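Local coordinates for protein thymine dioxygenase (Neurospora crassa, PDB 5C3Q) that binds thymine and 2-oxoglutarate at a metal centre and probably oxidises the thymine methyl group, as an iron-dependent dioxygenase of the thymine-7-hydroxylase type, at residues Pro57-His62 with Asn152-Gln157; Lys69-Pro74 with Leu193-Ala198; Asn135-Glu140 with Gly146-Met151. One frame throughout, in Å; residues are numbered along the deposited sequence.

Contact 1: residues Pro57-His62 with Asn152-Gln157; sequences PDFREH and NNFFDQ. With EDO (1,2-ethanediol), chain L.
F59 reaches from helix 57-71 to helix 147-173, and its ring carries nearly all of the contact. The apolar part is F59 against F154: CE2 of F59 comes up to the rim of the F154 ring, in that ring's plane, 3.8 Å from CD1. F59 has CG anti to its backbone N (chi1 -178°), which swings the ring away from its own helix toward helix 147-173.

Two side-chain amides make up the polar part. ND2 of N153 sits 3.6 Å from CZ of F59, and NE2 of Q157 lies 3.5 Å from CE2 of F59, its amide plane only 15° from that of the ring. The amides are tied to each other, one helical turn apart: Q157 NE2 donates to N153 OD1 over 2.8 Å, nearly straight but from above the carbonyl plane, which limits how either can turn beside the ring.

R60 leads away from the partner helix. At the end of its extended chain, R60 NH2 donates over 2.8 Å to O1 of a 1,2-ethanediol, probably from the crystallisation liquor, and also bonds to T251 O.

The axes of the two short segments approach to 11.2 Å, with their N-to-C directions 131° apart. F154 also meets F226 edge-to-face and touches L191 of strand 190-200: this is helix packing on the outside of the double-stranded beta-helix of 2-oxoglutarate-dependent oxygenases.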
loop_
_atom_site.group_PDB
_atom_site.type_symbol
_atom_site.label_atom_id
_atom_site.label_comp_id
_atom_site.label_asym_id
_atom_site.label_seq_id
_atom_site.Cartn_x
_atom_site.Cartn_y
_atom_site.Cartn_z
ATOM N N PRO A 57 1.828 -13.691 -13.233
ATOM C CA PRO A 57 3.077 -12.918 -13.319
ATOM C C PRO A 57 3.298 -12.202 -14.654
ATOM O O PRO A 57 3.866 -11.111 -14.663
ATOM C CB PRO A 57 4.184 -13.955 -13.064
ATOM C CG PRO A 57 3.531 -15.288 -13.038
ATOM C CD PRO A 57 2.057 -15.102 -12.868
ATOM N N ASP A 58 2.864 -12.796 -15.765
ATOM C CA ASP A 58 3.016 -12.138 -17.070
ATOM C C ASP A 58 2.110 -10.910 -17.190
ATOM O O ASP A 58 2.498 -9.918 -17.800
ATOM C CB ASP A 58 2.800 -13.109 -18.242
ATOM C CG ASP A 58 1.368 -13.604 -18.354
ATOM O OD1 ASP A 58 0.753 -13.914 -17.310
ATOM O OD2 ASP A 58 0.864 -13.696 -19.495
ATOM N N PHE A 59 0.920 -10.966 -16.594
ATOM C CA PHE A 59 0.040 -9.796 -16.562
ATOM C C PHE A 59 0.619 -8.699 -15.666
ATOM O O PHE A 59 0.593 -7.529 -16.037
ATOM C CB PHE A 59 -1.385 -10.154 -16.122
ATOM C CG PHE A 59 -2.328 -8.977 -16.122
ATOM C CD1 PHE A 59 -2.547 -8.248 -17.286
ATOM C CD2 PHE A 59 -2.980 -8.586 -14.960
ATOM C CE1 PHE A 59 -3.402 -7.157 -17.292
ATOM C CE2 PHE A 59 -3.841 -7.499 -14.962
ATOM C CZ PHE A 59 -4.050 -6.782 -16.130
ATOM N N ARG A 60 1.152 -9.080 -14.504
ATOM C CA ARG A 60 1.817 -8.122 -13.604
ATOM C C ARG A 60 2.984 -7.420 -14.301
ATOM O O ARG A 60 3.158 -6.211 -14.171
ATOM C CB ARG A 60 2.324 -8.822 -12.338
ATOM C CG ARG A 60 3.316 -8.002 -11.516
ATOM C CD ARG A 60 3.760 -8.764 -10.282
ATOM N NE ARG A 60 4.792 -8.064 -9.519
ATOM C CZ ARG A 60 5.241 -8.449 -8.324
ATOM N NH1 ARG A 60 6.183 -7.742 -7.715
ATOM N NH2 ARG A 60 4.752 -9.534 -7.727
ATOM N N GLU A 61 3.783 -8.191 -15.032
ATOM C CA GLU A 61 4.904 -7.645 -15.799
ATOM C C GLU A 61 4.420 -6.612 -16.828
ATOM O O GLU A 61 5.006 -5.541 -16.969
ATOM C CB GLU A 61 5.656 -8.779 -16.497
ATOM C CG GLU A 61 7.071 -8.433 -16.924
ATOM C CD GLU A 61 7.788 -9.609 -17.566
ATOM O OE1 GLU A 61 7.549 -10.768 -17.151
ATOM O OE2 GLU A 61 8.597 -9.373 -18.487
ATOM N N HIS A 62 3.340 -6.948 -17.529
ATOM C CA HIS A 62 2.699 -6.040 -18.480
ATOM C C HIS A 62 2.202 -4.758 -17.796
ATOM O O HIS A 62 2.403 -3.657 -18.312
ATOM C CB HIS A 62 1.541 -6.755 -19.188
ATOM C CG HIS A 62 0.734 -5.867 -20.084
ATOM N ND1 HIS A 62 1.246 -5.308 -21.236
ATOM C CD2 HIS A 62 -0.553 -5.453 -20.006
ATOM C CE1 HIS A 62 0.310 -4.585 -21.825
ATOM N NE2 HIS A 62 -0.791 -4.656 -21.098
ATOM N N ASN A 152 -7.629 -0.754 -15.410
ATOM C CA ASN A 152 -8.958 -1.146 -14.923
ATOM C C ASN A 152 -9.053 -2.650 -14.673
ATOM O O ASN A 152 -9.644 -3.083 -13.683
ATOM C CB ASN A 152 -10.054 -0.700 -15.895
ATOM C CG ASN A 152 -10.395 0.769 -15.752
ATOM O OD1 ASN A 152 -10.122 1.387 -14.724
ATOM N ND2 ASN A 152 -11.003 1.336 -16.785
ATOM N N ASN A 153 -8.472 -3.434 -15.578
ATOM C CA ASN A 153 -8.370 -4.884 -15.407
ATOM C C ASN A 153 -7.597 -5.209 -14.134
ATOM O O ASN A 153 -8.059 -5.983 -13.298
ATOM C CB ASN A 153 -7.677 -5.507 -16.626
ATOM C CG ASN A 153 -7.698 -7.025 -16.616
ATOM O OD1 ASN A 153 -8.174 -7.658 -15.674
ATOM N ND2 ASN A 153 -7.179 -7.622 -17.677
ATOM N N PHE A 154 -6.432 -4.590 -13.975
ATOM C CA PHE A 154 -5.615 -4.793 -12.779
ATOM C C PHE A 154 -6.355 -4.371 -11.509
ATOM O O PHE A 154 -6.321 -5.085 -10.508
ATOM C CB PHE A 154 -4.291 -4.040 -12.896
ATOM C CG PHE A 154 -3.294 -4.400 -11.832
ATOM C CD1 PHE A 154 -2.728 -5.667 -11.796
ATOM C CD2 PHE A 154 -2.914 -3.472 -10.874
ATOM C CE1 PHE A 154 -1.807 -6.004 -10.820
ATOM C CE2 PHE A 154 -1.992 -3.803 -9.895
ATOM C CZ PHE A 154 -1.435 -5.071 -9.871
ATOM N N PHE A 155 -7.035 -3.230 -11.563
ATOM C CA PHE A 155 -7.833 -2.741 -10.428
ATOM C C PHE A 155 -8.828 -3.803 -9.940
ATOM O O PHE A 155 -8.906 -4.082 -8.742
ATOM C CB PHE A 155 -8.573 -1.447 -10.813
ATOM C CG PHE A 155 -9.286 -0.777 -9.663
ATOM C CD1 PHE A 155 -10.534 -1.219 -9.246
ATOM C CD2 PHE A 155 -8.716 0.305 -9.013
ATOM C CE1 PHE A 155 -11.191 -0.605 -8.191
ATOM C CE2 PHE A 155 -9.367 0.924 -7.958
ATOM C CZ PHE A 155 -10.607 0.471 -7.547
ATOM N N ASP A 156 -9.571 -4.394 -10.874
ATOM C CA ASP A 156 -10.598 -5.396 -10.544
ATOM C C ASP A 156 -10.012 -6.719 -10.034
ATOM O O ASP A 156 -10.596 -7.361 -9.163
ATOM C CB ASP A 156 -11.517 -5.643 -11.747
ATOM C CG ASP A 156 -12.400 -4.440 -12.062
ATOM O OD1 ASP A 156 -12.545 -3.555 -11.186
ATOM O OD2 ASP A 156 -12.954 -4.374 -13.180
ATOM N N GLN A 157 -8.855 -7.113 -10.555
ATOM C CA GLN A 157 -8.171 -8.307 -10.055
ATOM C C GLN A 157 -7.617 -8.113 -8.637
ATOM O O GLN A 157 -7.662 -9.035 -7.823
ATOM C CB GLN A 157 -7.065 -8.730 -11.015
ATOM C CG GLN A 157 -7.610 -9.236 -12.340
ATOM C CD GLN A 157 -6.546 -9.876 -13.208
ATOM O OE1 GLN A 157 -5.698 -10.628 -12.721
ATOM N NE2 GLN A 157 -6.588 -9.587 -14.502
HETATM C C1 EDO L . 3.171 -11.909 -9.665
HETATM O O1 EDO L . 2.659 -11.174 -8.549
HETATM C C2 EDO L . 2.735 -13.356 -9.538
HETATM O O2 EDO L . 1.341 -13.400 -9.220
#

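Contact 2: residues Lys69-Pro74 with Leu193-Ala198; sequences KFFKLP and LLHYPA. With AKG (2-oxoglutaric acid), chain F.
F71 packs on L193 and H195 behind the 2-oxoglutarate pocket, against the back of a strand whose other side, at L194 and Y196, faces the bound cosubstrate. On the pocket side, Y196 OH donates to O4 of 2-oxoglutarate over 2.7 Å, with O4 near the plane of the tyrosine ring. S290 and R288 are among the other residues bonded to the ligand. L194 puts CD1 3.5 Å from O2 of 2-oxoglutarate, at the end of the molecule that carries the keto group.

On the back of the strand the F71 ring is sandwiched. H195 CB stands over one face, a CH-pi contact 3.6 Å from the ring centroid, and CD2 of F70 covers the opposite face. The far end of the F71 ring meets L193: CZ is 3.5 Å from L193 O, which lies near the ring plane, while CE2 is 3.9 Å from L193 CB. With chi1 at 168° the imidazole of H195 is turned back past the root of F71, its ND1 3.8 Å from F71 CB. The two ring planes are 33° apart; H195 also stacks with Y289. H195 ND1 is hydrogen-bonded to E121, whose charge may favour a protonated imidazole.

Replacing F71 by an alanine would probably open a gap between F70 and the CB of H195 and leave the imidazole less firmly placed.

Strand 190-200 runs between strands 121-125 and 284-295 in the large sheet; helix 57-71 brings F71 onto its back, while helix 147-173 covers L193 with F147 and M151.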
loop_
_atom_site.group_PDB
_atom_site.type_symbol
_atom_site.label_atom_id
_atom_site.label_comp_id
_atom_site.label_asym_id
_atom_site.label_seq_id
_atom_site.Cartn_x
_atom_site.Cartn_y
_atom_site.Cartn_z
ATOM N N LYS A 69 5.500 3.233 -18.987
ATOM C CA LYS A 69 5.153 4.039 -20.159
ATOM C C LYS A 69 4.428 5.330 -19.780
ATOM O O LYS A 69 4.629 6.360 -20.422
ATOM C CB LYS A 69 4.333 3.222 -21.162
ATOM C CG LYS A 69 5.163 2.186 -21.906
ATOM C CD LYS A 69 4.296 1.224 -22.699
ATOM C CE LYS A 69 5.140 0.153 -23.371
ATOM N NZ LYS A 69 4.371 -0.578 -24.416
ATOM N N PHE A 70 3.599 5.290 -18.737
ATOM C CA PHE A 70 2.949 6.513 -18.265
ATOM C C PHE A 70 3.961 7.522 -17.737
ATOM O O PHE A 70 3.888 8.699 -18.060
ATOM C CB PHE A 70 1.920 6.237 -17.168
ATOM C CG PHE A 70 1.362 7.489 -16.550
ATOM C CD1 PHE A 70 0.279 8.140 -17.125
ATOM C CD2 PHE A 70 1.946 8.042 -15.416
ATOM C CE1 PHE A 70 -0.227 9.302 -16.566
ATOM C CE2 PHE A 70 1.447 9.205 -14.854
ATOM C CZ PHE A 70 0.357 9.834 -15.427
ATOM N N PHE A 71 4.890 7.066 -16.901
ATOM C CA PHE A 71 5.825 7.987 -16.254
ATOM C C PHE A 71 6.861 8.554 -17.232
ATOM O O PHE A 71 7.464 9.594 -16.962
ATOM C CB PHE A 71 6.473 7.335 -15.028
ATOM C CG PHE A 71 5.513 7.148 -13.879
ATOM C CD1 PHE A 71 5.020 8.250 -13.191
ATOM C CD2 PHE A 71 5.082 5.882 -13.506
ATOM C CE1 PHE A 71 4.128 8.095 -12.147
ATOM C CE2 PHE A 71 4.191 5.718 -12.453
ATOM C CZ PHE A 71 3.715 6.824 -11.775
ATOM N N LYS A 72 7.035 7.886 -18.372
ATOM C CA LYS A 72 7.865 8.403 -19.469
ATOM C C LYS A 72 7.210 9.559 -20.235
ATOM O O LYS A 72 7.873 10.221 -21.026
ATOM C CB LYS A 72 8.226 7.282 -20.448
ATOM C CG LYS A 72 9.348 6.382 -19.958
ATOM C CD LYS A 72 9.598 5.230 -20.917
ATOM C CE LYS A 72 10.911 4.531 -20.607
ATOM N NZ LYS A 72 11.199 3.444 -21.581
ATOM N N LEU A 73 5.914 9.785 -20.017
ATOM C CA LEU A 73 5.229 10.960 -20.565
ATOM C C LEU A 73 5.928 12.257 -20.156
ATOM O O LEU A 73 6.527 12.328 -19.081
ATOM C CB LEU A 73 3.766 11.022 -20.093
ATOM C CG LEU A 73 2.590 10.795 -21.055
ATOM C CD1 LEU A 73 2.924 9.964 -22.288
ATOM C CD2 LEU A 73 1.425 10.181 -20.290
ATOM N N PRO A 74 5.838 13.292 -21.012
ATOM C CA PRO A 74 6.395 14.594 -20.649
ATOM C C PRO A 74 5.651 15.220 -19.472
ATOM O O PRO A 74 4.450 14.995 -19.307
ATOM C CB PRO A 74 6.224 15.433 -21.922
ATOM C CG PRO A 74 5.191 14.737 -22.733
ATOM C CD PRO A 74 5.237 13.288 -22.357
ATOM N N LEU A 193 0.170 3.849 -8.747
ATOM C CA LEU A 193 1.371 3.564 -9.522
ATOM C C LEU A 193 2.486 4.465 -9.004
ATOM O O LEU A 193 2.278 5.667 -8.838
ATOM C CB LEU A 193 1.131 3.849 -11.009
ATOM C CG LEU A 193 -0.090 3.176 -11.643
ATOM C CD1 LEU A 193 -0.161 3.526 -13.117
ATOM C CD2 LEU A 193 -0.056 1.666 -11.456
ATOM N N LEU A 194 3.654 3.881 -8.743
ATOM C CA LEU A 194 4.797 4.621 -8.210
ATOM C C LEU A 194 6.028 4.465 -9.089
ATOM O O LEU A 194 6.358 3.365 -9.536
ATOM C CB LEU A 194 5.132 4.150 -6.796
ATOM C CG LEU A 194 4.174 4.617 -5.697
ATOM C CD1 LEU A 194 4.169 3.651 -4.518
ATOM C CD2 LEU A 194 4.540 6.022 -5.249
ATOM N N HIS A 195 6.706 5.582 -9.319
ATOM C CA HIS A 195 7.984 5.591 -10.002
ATOM C C HIS A 195 8.965 6.423 -9.184
ATOM O O HIS A 195 8.721 7.596 -8.905
ATOM C CB HIS A 195 7.827 6.154 -11.416
ATOM C CG HIS A 195 9.124 6.463 -12.091
ATOM N ND1 HIS A 195 9.406 7.701 -12.623
ATOM C CD2 HIS A 195 10.221 5.699 -12.311
ATOM C CE1 HIS A 195 10.617 7.686 -13.149
ATOM N NE2 HIS A 195 11.133 6.484 -12.971
ATOM N N TYR A 196 10.061 5.792 -8.777
ATOM C CA TYR A 196 11.127 6.470 -8.059
ATOM C C TYR A 196 12.277 6.647 -9.048
ATOM O O TYR A 196 12.965 5.679 -9.362
ATOM C CB TYR A 196 11.574 5.639 -6.854
ATOM C CG TYR A 196 10.475 5.319 -5.862
ATOM C CD1 TYR A 196 9.680 4.184 -6.007
ATOM C CD2 TYR A 196 10.233 6.149 -4.773
ATOM C CE1 TYR A 196 8.669 3.894 -5.096
ATOM C CE2 TYR A 196 9.236 5.861 -3.857
ATOM C CZ TYR A 196 8.457 4.734 -4.021
ATOM O OH TYR A 196 7.471 4.458 -3.103
ATOM N N PRO A 197 12.472 7.873 -9.573
ATOM C CA PRO A 197 13.483 8.073 -10.619
ATOM C C PRO A 197 14.894 7.632 -10.234
ATOM O O PRO A 197 15.248 7.608 -9.050
ATOM C CB PRO A 197 13.463 9.591 -10.853
ATOM C CG PRO A 197 12.114 10.029 -10.412
ATOM C CD PRO A 197 11.735 9.116 -9.281
ATOM N N ALA A 198 15.684 7.276 -11.243
ATOM C CA ALA A 198 17.093 6.992 -11.042
ATOM C C ALA A 198 17.706 8.175 -10.315
ATOM O O ALA A 198 17.423 9.325 -10.649
ATOM C CB ALA A 198 17.790 6.770 -12.377
HETATM C C1 AKG F . 3.015 3.686 -0.194
HETATM O O1 AKG F . 2.204 3.862 0.753
HETATM O O2 AKG F . 2.841 4.217 -1.311
HETATM C C2 AKG F . 4.205 2.846 0.015
HETATM O O5 AKG F . 4.481 2.451 1.144
HETATM C C3 AKG F . 5.082 2.480 -1.168
HETATM C C4 AKG F . 6.157 1.477 -0.759
HETATM C C5 AKG F . 6.986 1.036 -1.942
HETATM O O3 AKG F . 7.551 -0.076 -1.872
HETATM O O4 AKG F . 7.100 1.779 -2.941
#

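Contact 3: residues Asn135-Glu140 with Gly146-Met151; sequences NPWPAE and GFKSTM
E140 grips the N-terminus of helix 147-173, its carboxylate serving backbone N-H groups of the first turn, with G146 in the N-cap position. OE1 accepts from G146 N at 2.8 Å, on the syn side but tilted out of the carboxylate plane. OE2 uses its syn lone pair for K148 N at 3.0 Å. A water extends the grip, donating to E140 OE1 and accepting from S149 N, 3.0 Å in each case. The glutamate chain is bent at chi2 (-101°), folding the carboxylate back to the helix start, where the N-H groups would probably stabilise its negative charge. G146 has backbone angles at which a CB would collide with the preceding carbonyl oxygen; its own O takes bonds from T150 N, T150 OG1 and S149 OG.

The loop that makes this grip leaves strand 121-125, which extends the large sheet of the double-stranded beta-helix, and turns back to enter the helix lying along its outside, so W137 and P138 come to rest on the first turns of that helix.

K148 lies across one face of the W137 indole, with CG over its centre, while N135 CB covers the opposite face. A bend at chi3 (-88°) brings K148 CE over the five-membered ring, a CH-pi contact 3.6 Å from its centroid, and leaves NZ in an off-centre cation-pi position at 4.8 Å. The rim of the indole goes to apolar partners: CZ3 of W137 is 3.7 Å from CE2 of F147, the two rings meeting rim to rim with planes 74° apart, and 4.0 Å from CB of M151. P138 CD touches the F147 ring too. NE1 of W137 bonds to E128, which the K148 side chain also touches.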
loop_
_atom_site.group_PDB
_atom_site.type_symbol
_atom_site.label_atom_id
_atom_site.label_comp_id
_atom_site.label_asym_id
_atom_site.label_seq_id
_atom_site.Cartn_x
_atom_site.Cartn_y
_atom_site.Cartn_z
ATOM N N ASN A 135 -11.987 9.292 -12.879
ATOM C CA ASN A 135 -10.537 9.148 -13.022
ATOM C C ASN A 135 -10.009 10.047 -14.139
ATOM O O ASN A 135 -10.563 10.040 -15.239
ATOM C CB ASN A 135 -10.165 7.693 -13.332
ATOM C CG ASN A 135 -10.307 6.780 -12.129
ATOM O OD1 ASN A 135 -9.923 7.141 -11.017
ATOM N ND2 ASN A 135 -10.856 5.591 -12.345
ATOM N N PRO A 136 -8.943 10.826 -13.866
ATOM C CA PRO A 136 -8.360 11.658 -14.922
ATOM C C PRO A 136 -7.391 10.861 -15.799
ATOM O O PRO A 136 -6.177 10.924 -15.604
ATOM C CB PRO A 136 -7.633 12.752 -14.136
ATOM C CG PRO A 136 -7.225 12.080 -12.867
ATOM C CD PRO A 136 -8.269 11.033 -12.570
ATOM N N TRP A 137 -7.936 10.110 -16.752
ATOM C CA TRP A 137 -7.119 9.266 -17.622
ATOM C C TRP A 137 -6.372 10.125 -18.640
ATOM O O TRP A 137 -6.916 11.114 -19.123
ATOM C CB TRP A 137 -7.986 8.257 -18.369
ATOM C CG TRP A 137 -8.692 7.275 -17.490
ATOM C CD1 TRP A 137 -10.011 7.282 -17.151
ATOM C CD2 TRP A 137 -8.118 6.126 -16.855
ATOM N NE1 TRP A 137 -10.298 6.208 -16.342
ATOM C CE2 TRP A 137 -9.153 5.484 -16.142
ATOM C CE3 TRP A 137 -6.830 5.578 -16.816
ATOM C CZ2 TRP A 137 -8.940 4.320 -15.396
ATOM C CZ3 TRP A 137 -6.618 4.421 -16.074
ATOM C CH2 TRP A 137 -7.671 3.804 -15.374
ATOM N N PRO A 138 -5.123 9.750 -18.972
ATOM C CA PRO A 138 -4.395 10.476 -20.007
ATOM C C PRO A 138 -4.870 10.049 -21.391
ATOM O O PRO A 138 -5.521 9.012 -21.521
ATOM C CB PRO A 138 -2.950 10.039 -19.778
ATOM C CG PRO A 138 -3.069 8.649 -19.254
ATOM C CD PRO A 138 -4.369 8.575 -18.497
ATOM N N ALA A 139 -4.546 10.838 -22.410
ATOM C CA ALA A 139 -4.952 10.531 -23.782
ATOM C C ALA A 139 -4.275 9.250 -24.269
ATOM O O ALA A 139 -3.095 9.020 -23.997
ATOM C CB ALA A 139 -4.623 11.692 -24.709
ATOM N N GLU A 140 -5.036 8.425 -24.983
ATOM C CA GLU A 140 -4.559 7.134 -25.471
ATOM C C GLU A 140 -3.940 7.275 -26.861
ATOM O O GLU A 140 -4.629 7.116 -27.872
ATOM C CB GLU A 140 -5.722 6.133 -25.526
ATOM C CG GLU A 140 -6.367 5.814 -24.179
ATOM C CD GLU A 140 -5.921 4.483 -23.589
ATOM O OE1 GLU A 140 -5.797 3.501 -24.353
ATOM O OE2 GLU A 140 -5.716 4.414 -22.356
ATOM N N GLY A 146 -4.028 1.330 -24.629
ATOM C CA GLY A 146 -4.226 0.172 -23.762
ATOM C C GLY A 146 -4.019 0.477 -22.288
ATOM O O GLY A 146 -4.254 -0.386 -21.445
ATOM N N PHE A 147 -3.583 1.699 -21.975
ATOM C CA PHE A 147 -3.299 2.095 -20.592
ATOM C C PHE A 147 -4.514 1.928 -19.685
ATOM O O PHE A 147 -4.418 1.298 -18.632
ATOM C CB PHE A 147 -2.797 3.545 -20.515
ATOM C CG PHE A 147 -2.467 3.997 -19.113
ATOM C CD1 PHE A 147 -1.239 3.695 -18.543
ATOM C CD2 PHE A 147 -3.393 4.714 -18.356
ATOM C CE1 PHE A 147 -0.936 4.095 -17.249
ATOM C CE2 PHE A 147 -3.094 5.121 -17.062
ATOM C CZ PHE A 147 -1.864 4.811 -16.509
ATOM N N LYS A 148 -5.649 2.491 -20.093
ATOM C CA LYS A 148 -6.858 2.439 -19.271
ATOM C C LYS A 148 -7.347 1.009 -19.063
ATOM O O LYS A 148 -7.635 0.609 -17.934
ATOM C CB LYS A 148 -7.988 3.272 -19.883
ATOM C CG LYS A 148 -9.280 3.234 -19.072
ATOM C CD LYS A 148 -10.493 3.665 -19.879
ATOM C CE LYS A 148 -10.703 5.164 -19.819
ATOM N NZ LYS A 148 -11.786 5.595 -20.746
ATOM N N SER A 149 -7.447 0.252 -20.152
ATOM C CA SER A 149 -7.973 -1.114 -20.099
ATOM C C SER A 149 -7.099 -2.026 -19.238
ATOM O O SER A 149 -7.609 -2.883 -18.520
ATOM C CB SER A 149 -8.104 -1.695 -21.509
ATOM O OG SER A 149 -6.865 -1.634 -22.199
ATOM N N THR A 150 -5.787 -1.835 -19.321
ATOM C CA THR A 150 -4.836 -2.570 -18.493
ATOM C C THR A 150 -5.045 -2.271 -17.007
ATOM O O THR A 150 -5.154 -3.192 -16.193
ATOM C CB THR A 150 -3.386 -2.223 -18.890
ATOM O OG1 THR A 150 -3.140 -2.668 -20.231
ATOM C CG2 THR A 150 -2.376 -2.877 -17.951
ATOM N N MET A 151 -5.101 -0.987 -16.664
ATOM C CA MET A 151 -5.197 -0.560 -15.268
ATOM C C MET A 151 -6.552 -0.874 -14.638
ATOM O O MET A 151 -6.614 -1.219 -13.463
ATOM C CB MET A 151 -4.883 0.934 -15.135
ATOM C CG MET A 151 -3.440 1.279 -15.462
ATOM S SD MET A 151 -2.285 0.357 -14.430
ATOM C CE MET A 151 -0.773 0.503 -15.371
HETATM O O HOH W 1 -7.345 1.329 -22.907
#

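Overall arrangement
Helices 57-71 and 147-173 tie the three contacts together. Contacts 1 and 2 both use helix 57-71, with centres about 18 Å apart and no direct touch. Contacts 1 and 3 share helix 147-173, their centres about 13 Å apart, and are joined by a probable hydrogen bond between H62 and T150. Contact 3, its centre about 15 Å from that of contact 2, meets it where F147 and M151 pack on F70 and L193. Along the chain contacts 1 and 2 alternate, and contact 3 is nested inside both loops. The two helices are thereby joined to each other and to strand 190-200, whose other side lines the 2-oxoglutarate pocket.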